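PDB 4NRH: CopN from Chlamydia pneumoniae, which probably acts as a type III secretion gatekeeper that, in complex with the chaperone Scc3, directs secretion of translocator proteins. Local coordinates for residues Thr168-Gln173 with Val177-Leu182; Glu216-Pro221 with Val259-Gly264; Ser222-Val227 with Asn253-Asp258. All coordinates share one frame; numbering follows the deposited sequence.

Contact 1. Residues Thr168-Gln173 with Val177-Leu182; sequences TGLKRQ and VPSAQL. Unlike the reference sequence in segment 168-173: Gly-169 (reference Glu).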
loop_
_atom_site.group_PDB
_atom_site.type_symbol
_atom_site.label_atom_id
_atom_site.label_comp_id
_atom_site.label_asym_id
_atom_site.label_seq_id
_atom_site.Cartn_x
_atom_site.Cartn_y
_atom_site.Cartn_z
ATOM N N THR A 168 -9.356 -11.491 -7.393
ATOM C CA THR A 168 -10.163 -12.550 -7.985
ATOM C C THR A 168 -9.295 -13.404 -8.905
ATOM O O THR A 168 -9.407 -14.630 -8.924
ATOM C CB THR A 168 -11.357 -11.979 -8.776
ATOM O OG1 THR A 168 -12.221 -11.260 -7.887
ATOM C CG2 THR A 168 -12.147 -13.096 -9.448
ATOM N N GLY A 169 -8.425 -12.742 -9.662
ATOM C CA GLY A 169 -7.526 -13.420 -10.576
ATOM C C GLY A 169 -6.524 -14.325 -9.882
ATOM O O GLY A 169 -6.035 -15.284 -10.474
ATOM N N LEU A 170 -6.212 -14.016 -8.626
ATOM C CA LEU A 170 -5.271 -14.821 -7.854
ATOM C C LEU A 170 -5.893 -16.143 -7.420
ATOM O O LEU A 170 -5.222 -17.175 -7.394
ATOM C CB LEU A 170 -4.780 -14.053 -6.625
ATOM C CG LEU A 170 -3.575 -13.131 -6.813
ATOM C CD1 LEU A 170 -3.156 -12.534 -5.479
ATOM C CD2 LEU A 170 -2.417 -13.880 -7.455
ATOM N N LYS A 171 -7.176 -16.104 -7.077
ATOM C CA LYS A 171 -7.902 -17.303 -6.673
ATOM C C LYS A 171 -8.049 -18.286 -7.828
ATOM O O LYS A 171 -7.730 -19.467 -7.693
ATOM C CB LYS A 171 -9.281 -16.930 -6.125
ATOM C CG LYS A 171 -9.255 -16.339 -4.726
ATOM C CD LYS A 171 -10.644 -16.320 -4.108
ATOM C CE LYS A 171 -11.086 -17.715 -3.691
ATOM N NZ LYS A 171 -10.275 -18.236 -2.557
ATOM N N ARG A 172 -8.538 -17.790 -8.960
ATOM C CA ARG A 172 -8.818 -18.630 -10.121
ATOM C C ARG A 172 -7.571 -19.258 -10.744
ATOM O O ARG A 172 -7.649 -20.346 -11.315
ATOM C CB ARG A 172 -9.563 -17.820 -11.185
ATOM C CG ARG A 172 -10.953 -17.376 -10.763
ATOM C CD ARG A 172 -11.655 -16.618 -11.879
ATOM N NE ARG A 172 -13.032 -16.282 -11.529
ATOM C CZ ARG A 172 -14.064 -17.104 -11.697
ATOM N NH1 ARG A 172 -13.875 -18.312 -12.211
ATOM N NH2 ARG A 172 -15.286 -16.718 -11.352
ATOM N N GLN A 173 -6.433 -18.576 -10.623
ATOM C CA GLN A 173 -5.177 -19.033 -11.221
ATOM C C GLN A 173 -5.338 -19.343 -12.709
ATOM O O GLN A 173 -4.972 -20.425 -13.169
ATOM C CB GLN A 173 -4.641 -20.268 -10.492
ATOM C CG GLN A 173 -4.255 -20.033 -9.044
ATOM C CD GLN A 173 -3.535 -21.224 -8.440
ATOM O OE1 GLN A 173 -4.156 -22.095 -7.830
ATOM N NE2 GLN A 173 -2.219 -21.272 -8.613
ATOM N N VAL A 177 -3.101 -14.680 -17.361
ATOM C CA VAL A 177 -2.124 -13.868 -16.641
ATOM C C VAL A 177 -1.537 -14.638 -15.460
ATOM O O VAL A 177 -2.271 -15.088 -14.580
ATOM C CB VAL A 177 -2.744 -12.549 -16.137
ATOM C CG1 VAL A 177 -1.734 -11.762 -15.314
ATOM C CG2 VAL A 177 -3.246 -11.717 -17.310
ATOM N N PRO A 178 -0.203 -14.793 -15.444
ATOM C CA PRO A 178 0.514 -15.563 -14.421
ATOM C C PRO A 178 0.373 -14.969 -13.021
ATOM O O PRO A 178 0.224 -13.755 -12.872
ATOM C CB PRO A 178 1.971 -15.507 -14.893
ATOM C CG PRO A 178 2.047 -14.299 -15.758
ATOM C CD PRO A 178 0.716 -14.209 -16.436
ATOM N N SER A 179 0.413 -15.835 -12.012
ATOM C CA SER A 179 0.251 -15.437 -10.618
ATOM C C SER A 179 1.275 -14.393 -10.177
ATOM O O SER A 179 0.923 -13.406 -9.530
ATOM C CB SER A 179 0.338 -16.664 -9.708
ATOM O OG SER A 179 0.537 -16.288 -8.357
ATOM N N ALA A 180 2.540 -14.623 -10.522
ATOM C CA ALA A 180 3.624 -13.726 -10.128
ATOM C C ALA A 180 3.407 -12.308 -10.649
ATOM O O ALA A 180 3.744 -11.332 -9.977
ATOM C CB ALA A 180 4.959 -14.267 -10.616
ATOM N N GLN A 181 2.847 -12.203 -11.850
ATOM C CA GLN A 181 2.578 -10.906 -12.458
ATOM C C GLN A 181 1.481 -10.151 -11.718
ATOM O O GLN A 181 1.581 -8.942 -11.510
ATOM C CB GLN A 181 2.196 -11.066 -13.928
ATOM C CG GLN A 181 1.862 -9.748 -14.599
ATOM C CD GLN A 181 3.015 -8.764 -14.549
ATOM O OE1 GLN A 181 4.086 -9.015 -15.103
ATOM N NE2 GLN A 181 2.803 -7.637 -13.877
ATOM N N LEU A 182 0.433 -10.871 -11.327
ATOM C CA LEU A 182 -0.665 -10.273 -10.580
ATOM C C LEU A 182 -0.159 -9.729 -9.252
ATOM O O LEU A 182 -0.595 -8.674 -8.800
ATOM C CB LEU A 182 -1.782 -11.293 -10.343
ATOM C CG LEU A 182 -2.674 -11.626 -11.542
ATOM C CD1 LEU A 182 -3.685 -12.699 -11.174
ATOM C CD2 LEU A 182 -3.376 -10.376 -12.051
#
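Just before Gly-169, whose bare backbone meets Leu-182, the carbonyl oxygen Thr-168 O is held from two places in the last turn of helix 152-172: Arg-172 N lies 3.3 Å from Thr-168 O, and Lys-171 N adds a weak bond to it. One residue on, Gly-169 O takes a weak bond from Gln-173 N, 3.3 Å away, and Gln-173 then leaves the helix with positive phi (52°). The peptide of Gly-169 is where the second helix arrives. Leu-182 CD1 presses on it, 3.5 Å from Gly-169 C and 3.6 Å from Gly-169 O, so that a methyl packs directly on main chain. The deposited chain has glycine at this position, whereas the reference sequence has glutamate.

Leu-170 supplies the other half of the contact. With CG turned beside the backbone N (chi1 -86°) and the chain extended beyond it, its CD2 methyl reaches into the angle between two residues one helical turn apart: it lies 3.9 Å from Leu-182 CB and equally far from Ser-179 OG. The two leucines run past each other in opposite directions, and Leu-182 CD1 also comes to 3.8 Å from Leu-170 N.

This is the closed end of a helical hairpin, in which helix 152-172 gives way through a short turn to helix 179-215, with Pro-178 in the N-cap position. Arg-172 and Gln-181 turn to other loops, touching Asn-106 and Thr-136 respectively. No hydrogen bond or charge pair joins the two segments. Their fit therefore rests on methyls against backbone, a methylene and a serine hydroxyl, an apolar interaction of shape rather than direction.

Contact 2. Residues Glu216-Pro221 with Val259-Gly264; sequences EGIQTP and VDSVTG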
loop_
_atom_site.group_PDB
_atom_site.type_symbol
_atom_site.label_atom_id
_atom_site.label_comp_id
_atom_site.label_asym_id
_atom_site.label_seq_id
_atom_site.Cartn_x
_atom_site.Cartn_y
_atom_site.Cartn_z
ATOM N N GLU A 216 -4.572 38.292 1.832
ATOM C CA GLU A 216 -3.601 39.277 2.300
ATOM C C GLU A 216 -2.903 39.984 1.140
ATOM O O GLU A 216 -1.821 40.549 1.302
ATOM C CB GLU A 216 -2.569 38.620 3.219
ATOM C CG GLU A 216 -2.046 37.281 2.728
ATOM C CD GLU A 216 -1.019 36.684 3.671
ATOM O OE1 GLU A 216 -0.164 37.444 4.175
ATOM O OE2 GLU A 216 -1.068 35.458 3.910
ATOM N N GLY A 217 -3.530 39.944 -0.032
ATOM C CA GLY A 217 -3.055 40.688 -1.185
ATOM C C GLY A 217 -1.818 40.120 -1.854
ATOM O O GLY A 217 -1.143 40.817 -2.612
ATOM N N ILE A 218 -1.512 38.857 -1.576
ATOM C CA ILE A 218 -0.362 38.204 -2.192
ATOM C C ILE A 218 -0.760 37.449 -3.458
ATOM O O ILE A 218 -1.596 36.547 -3.419
ATOM C CB ILE A 218 0.325 37.235 -1.215
ATOM C CG1 ILE A 218 0.833 37.999 0.009
ATOM C CG2 ILE A 218 1.471 36.509 -1.902
ATOM C CD1 ILE A 218 1.500 37.122 1.040
ATOM N N GLN A 219 -0.153 37.827 -4.578
ATOM C CA GLN A 219 -0.433 37.190 -5.858
ATOM C C GLN A 219 0.369 35.902 -6.024
ATOM O O GLN A 219 1.560 35.858 -5.716
ATOM C CB GLN A 219 -0.127 38.154 -7.008
ATOM C CG GLN A 219 -0.106 37.509 -8.388
ATOM C CD GLN A 219 -1.493 37.326 -8.978
ATOM O OE1 GLN A 219 -2.372 36.722 -8.364
ATOM N NE2 GLN A 219 -1.693 37.851 -10.182
ATOM N N THR A 220 -0.291 34.855 -6.510
ATOM C CA THR A 220 0.370 33.577 -6.746
ATOM C C THR A 220 0.439 33.300 -8.247
ATOM O O THR A 220 -0.386 33.805 -9.008
ATOM C CB THR A 220 -0.368 32.423 -6.033
ATOM O OG1 THR A 220 -1.746 32.414 -6.428
ATOM C CG2 THR A 220 -0.278 32.587 -4.526
ATOM N N PRO A 221 1.430 32.500 -8.679
ATOM C CA PRO A 221 1.581 32.183 -10.104
ATOM C C PRO A 221 0.370 31.464 -10.693
ATOM O O PRO A 221 -0.207 30.586 -10.048
ATOM C CB PRO A 221 2.816 31.275 -10.131
ATOM C CG PRO A 221 3.576 31.636 -8.904
ATOM C CD PRO A 221 2.535 31.948 -7.876
ATOM N N VAL A 259 7.826 35.379 0.596
ATOM C CA VAL A 259 8.163 34.640 1.811
ATOM C C VAL A 259 6.961 33.924 2.434
ATOM O O VAL A 259 7.085 32.785 2.887
ATOM C CB VAL A 259 8.815 35.577 2.866
ATOM C CG1 VAL A 259 7.920 36.771 3.184
ATOM C CG2 VAL A 259 9.182 34.802 4.126
ATOM N N ASP A 260 5.803 34.574 2.443
ATOM C CA ASP A 260 4.595 33.961 2.987
ATOM C C ASP A 260 4.115 32.819 2.098
ATOM O O ASP A 260 3.557 31.835 2.581
ATOM C CB ASP A 260 3.488 35.002 3.153
ATOM C CG ASP A 260 3.861 36.103 4.125
ATOM O OD1 ASP A 260 3.898 35.832 5.343
ATOM O OD2 ASP A 260 4.116 37.239 3.672
ATOM N N SER A 261 4.336 32.962 0.795
ATOM C CA SER A 261 3.961 31.932 -0.167
ATOM C C SER A 261 4.837 30.697 0.007
ATOM O O SER A 261 4.337 29.574 0.071
ATOM C CB SER A 261 4.071 32.465 -1.596
ATOM O OG SER A 261 3.178 33.543 -1.807
ATOM N N VAL A 262 6.147 30.917 0.070
ATOM C CA VAL A 262 7.112 29.840 0.252
ATOM C C VAL A 262 6.871 29.115 1.574
ATOM O O VAL A 262 6.827 27.885 1.619
ATOM C CB VAL A 262 8.559 30.371 0.214
ATOM C CG1 VAL A 262 9.542 29.279 0.608
ATOM C CG2 VAL A 262 8.884 30.913 -1.167
ATOM N N THR A 263 6.714 29.891 2.642
ATOM C CA THR A 263 6.414 29.354 3.966
ATOM C C THR A 263 5.136 28.517 3.960
ATOM O O THR A 263 5.089 27.436 4.547
ATOM C CB THR A 263 6.274 30.486 5.007
ATOM O OG1 THR A 263 7.520 31.183 5.127
ATOM C CG2 THR A 263 5.878 29.926 6.367
ATOM N N GLY A 264 4.106 29.023 3.287
ATOM C CA GLY A 264 2.828 28.338 3.207
ATOM C C GLY A 264 2.930 26.963 2.574
ATOM O O GLY A 264 2.334 26.000 3.061
HETATM O O HOH W 1 3.045 34.198 -4.572
#
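Ile-218 meets Asp-260 and Ser-261 with a different branch for each. Its CD1 lies 3.6 Å from Asp-260 CB, the two side chains crossing at about a right angle, and the same methyl is 3.7 Å from Asp-260 OD2. Its CG2, anti to the backbone N, comes to 3.4 Å from Ser-261 OG. Polar contact is indirect: a water bridges Gln-219 O and Ser-261 OG, 2.8 Å from the hydroxyl, but its 2.5 Å distance to Gln-219 O is suspiciously short and that bond is doubtful in detail.

Further out, Glu-216 OE1 approaches to 4.3 Å from Asp-260 OD2, a pair of like charges that might raise the proton affinity of either carboxylate. Gly-217 is the C-prime residue of a Schellman motif that ends helix 179-215 just before Ile-218. On the other segment, Val-259 O is gripped from opposite faces by Thr-263 N and by Thr-263 OG1, the latter at 2.8 Å, both bonds lying at the start of helix 259-272.

Leu-213 of helix 179-215 packs against both Ile-218 and Ser-261, while Ile-255 closes on Ser-261 from helix 244-255. Val-262 and Thr-263 rest on Val-301, placing the turn between these helices and helix 284-301.

Contact 3. Residues Ser222-Val227 with Asn253-Asp258; sequences SDLNFV and NLIGDD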
loop_
_atom_site.group_PDB
_atom_site.type_symbol
_atom_site.label_atom_id
_atom_site.label_comp_id
_atom_site.label_asym_id
_atom_site.label_seq_id
_atom_site.Cartn_x
_atom_site.Cartn_y
_atom_site.Cartn_z
ATOM N N SER A 222 -0.008 31.849 -11.907
ATOM C CA SER A 222 -1.180 31.292 -12.573
ATOM C C SER A 222 -0.968 29.830 -12.957
ATOM O O SER A 222 -1.927 29.067 -13.074
ATOM C CB SER A 222 -1.531 32.115 -13.815
ATOM O OG SER A 222 -0.522 32.009 -14.803
ATOM N N ASP A 223 0.290 29.443 -13.148
ATOM C CA ASP A 223 0.618 28.077 -13.547
ATOM C C ASP A 223 0.661 27.117 -12.360
ATOM O O ASP A 223 1.093 25.972 -12.490
ATOM C CB ASP A 223 1.955 28.052 -14.297
ATOM C CG ASP A 223 3.103 28.648 -13.489
ATOM O OD1 ASP A 223 2.956 28.836 -12.263
ATOM O OD2 ASP A 223 4.162 28.928 -14.087
ATOM N N LEU A 224 0.211 27.596 -11.204
ATOM C CA LEU A 224 0.254 26.820 -9.971
ATOM C C LEU A 224 -1.069 26.114 -9.684
ATOM O O LEU A 224 -2.121 26.749 -9.626
ATOM C CB LEU A 224 0.623 27.714 -8.788
ATOM C CG LEU A 224 0.648 27.001 -7.436
ATOM C CD1 LEU A 224 1.745 25.951 -7.408
ATOM C CD2 LEU A 224 0.816 27.994 -6.302
ATOM N N ASN A 225 -1.010 24.798 -9.508
ATOM C CA ASN A 225 -2.194 24.019 -9.165
ATOM C C ASN A 225 -1.828 22.827 -8.286
ATOM O O ASN A 225 -0.647 22.548 -8.076
ATOM C CB ASN A 225 -2.918 23.555 -10.432
ATOM C CG ASN A 225 -1.991 22.873 -11.419
ATOM O OD1 ASN A 225 -1.431 21.815 -11.137
ATOM N ND2 ASN A 225 -1.825 23.482 -12.588
ATOM N N PHE A 226 -2.836 22.125 -7.778
ATOM C CA PHE A 226 -2.599 21.038 -6.829
ATOM C C PHE A 226 -1.846 19.864 -7.451
ATOM O O PHE A 226 -1.174 19.111 -6.747
ATOM C CB PHE A 226 -3.922 20.559 -6.221
ATOM C CG PHE A 226 -4.751 19.708 -7.143
ATOM C CD1 PHE A 226 -5.615 20.291 -8.056
ATOM C CD2 PHE A 226 -4.685 18.325 -7.078
ATOM C CE1 PHE A 226 -6.384 19.510 -8.899
ATOM C CE2 PHE A 226 -5.451 17.541 -7.918
ATOM C CZ PHE A 226 -6.302 18.134 -8.828
ATOM N N VAL A 227 -1.961 19.709 -8.765
ATOM C CA VAL A 227 -1.232 18.661 -9.471
ATOM C C VAL A 227 0.259 18.984 -9.488
ATOM O O VAL A 227 1.098 18.114 -9.244
ATOM C CB VAL A 227 -1.747 18.480 -10.911
ATOM C CG1 VAL A 227 -0.902 17.457 -11.655
ATOM C CG2 VAL A 227 -3.210 18.060 -10.897
ATOM N N ASN A 253 10.629 27.420 -7.056
ATOM C CA ASN A 253 10.305 27.154 -8.453
ATOM C C ASN A 253 8.807 26.938 -8.634
ATOM O O ASN A 253 8.256 27.162 -9.711
ATOM C CB ASN A 253 11.070 25.930 -8.965
ATOM C CG ASN A 253 12.564 26.166 -9.041
ATOM O OD1 ASN A 253 13.025 27.307 -9.046
ATOM N ND2 ASN A 253 13.331 25.083 -9.103
ATOM N N LEU A 254 8.158 26.497 -7.562
ATOM C CA LEU A 254 6.741 26.157 -7.591
ATOM C C LEU A 254 5.826 27.378 -7.457
ATOM O O LEU A 254 4.865 27.522 -8.212
ATOM C CB LEU A 254 6.433 25.146 -6.484
ATOM C CG LEU A 254 5.021 24.565 -6.420
ATOM C CD1 LEU A 254 4.690 23.844 -7.717
ATOM C CD2 LEU A 254 4.884 23.627 -5.231
ATOM N N ILE A 255 6.120 28.252 -6.497
ATOM C CA ILE A 255 5.192 29.326 -6.146
ATOM C C ILE A 255 5.830 30.721 -6.187
ATOM O O ILE A 255 5.152 31.730 -5.991
ATOM C CB ILE A 255 4.593 29.088 -4.738
ATOM C CG1 ILE A 255 3.288 29.874 -4.552
ATOM C CG2 ILE A 255 5.616 29.420 -3.657
ATOM C CD1 ILE A 255 2.562 29.571 -3.261
ATOM N N GLY A 256 7.125 30.787 -6.468
ATOM C CA GLY A 256 7.809 32.069 -6.518
ATOM C C GLY A 256 8.561 32.404 -5.243
ATOM O O GLY A 256 8.806 31.532 -4.409
ATOM N N ASP A 257 8.934 33.672 -5.093
ATOM C CA ASP A 257 9.864 34.081 -4.043
ATOM C C ASP A 257 9.230 34.805 -2.853
ATOM O O ASP A 257 9.939 35.207 -1.929
ATOM C CB ASP A 257 10.958 34.968 -4.641
ATOM C CG ASP A 257 11.860 34.212 -5.596
ATOM O OD1 ASP A 257 12.157 33.029 -5.324
ATOM O OD2 ASP A 257 12.274 34.801 -6.616
ATOM N N ASP A 258 7.913 34.988 -2.872
ATOM C CA ASP A 258 7.236 35.630 -1.746
ATOM C C ASP A 258 7.375 34.767 -0.495
ATOM O O ASP A 258 7.076 33.574 -0.521
ATOM C CB ASP A 258 5.762 35.885 -2.065
ATOM C CG ASP A 258 5.025 36.548 -0.917
ATOM O OD1 ASP A 258 4.527 35.824 -0.029
ATOM O OD2 ASP A 258 4.949 37.794 -0.901
#
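Leu-224 is the wedge here, its two methyls divided between Leu-254 and Ile-255. With CG anti to the backbone N (chi1 178°), the fork faces the end of helix 244-255. CD1 of Leu-224 sits 3.6 Å from Leu-254 CD1, where the side chains cross at about a right angle, and is equally close to the carbonyl oxygen Leu-254 O. The other methyl, Leu-224 CD2, lies 3.6 Å from Ile-255 CG1 and 3.8 Å from Ile-255 CD1, and the leucine crosses that side chain at a slant. All three residues are buried. Leu-210 and Val-229 touch Leu-224 as well, and Val-265 reaches both Leu-254 and Ile-255, which makes the trio part of a core shared by several helices.

Toward solvent the fit slackens. Exposed Asp-223 approaches no nearer than its OD1, 4.7 Å from Leu-254 O, and exposed Asp-257 lies beyond the turn at Gly-256, whose positive phi (98°) ends the helix.

Asn-225 and Phe-226 lead away to the start of helix 226-237, where Asn-225 OD1 caps Lys-228 N and Phe-226 is set edge-to-face with Tyr-152.

Leucine and isoleucine thus bury hydrocarbon on the inner side, while Asp-223 and Asp-257 stay exposed. With no hydrogen bond between the segments, the direct contact is apolar, made by the methyls of Leu-224 against aliphatic side chains and one carbonyl oxygen.

From the N terminus, the chain first closes a loop at contact 1, where a three-residue gap separates two segments and helix 152-172 folds back on helix 179-215. That long helix then carries the chain across to the far side of the molecule's centre, and the centres of contacts 1 and 2 lie about 50 Å apart. Contact 2 opens as the helix ends and encloses contact 3: segments 222-227 and 253-258 pair inside the larger loop closed by 216-221 with 259-264. The nested pair is continuous, its centres about 9 Å apart, with Pro-221 CD 3.2 Å from Ile-255 O. Together they fasten the loop between helices 179-215 and 226-237 to the end of helix 244-255 and the start of helix 259-272.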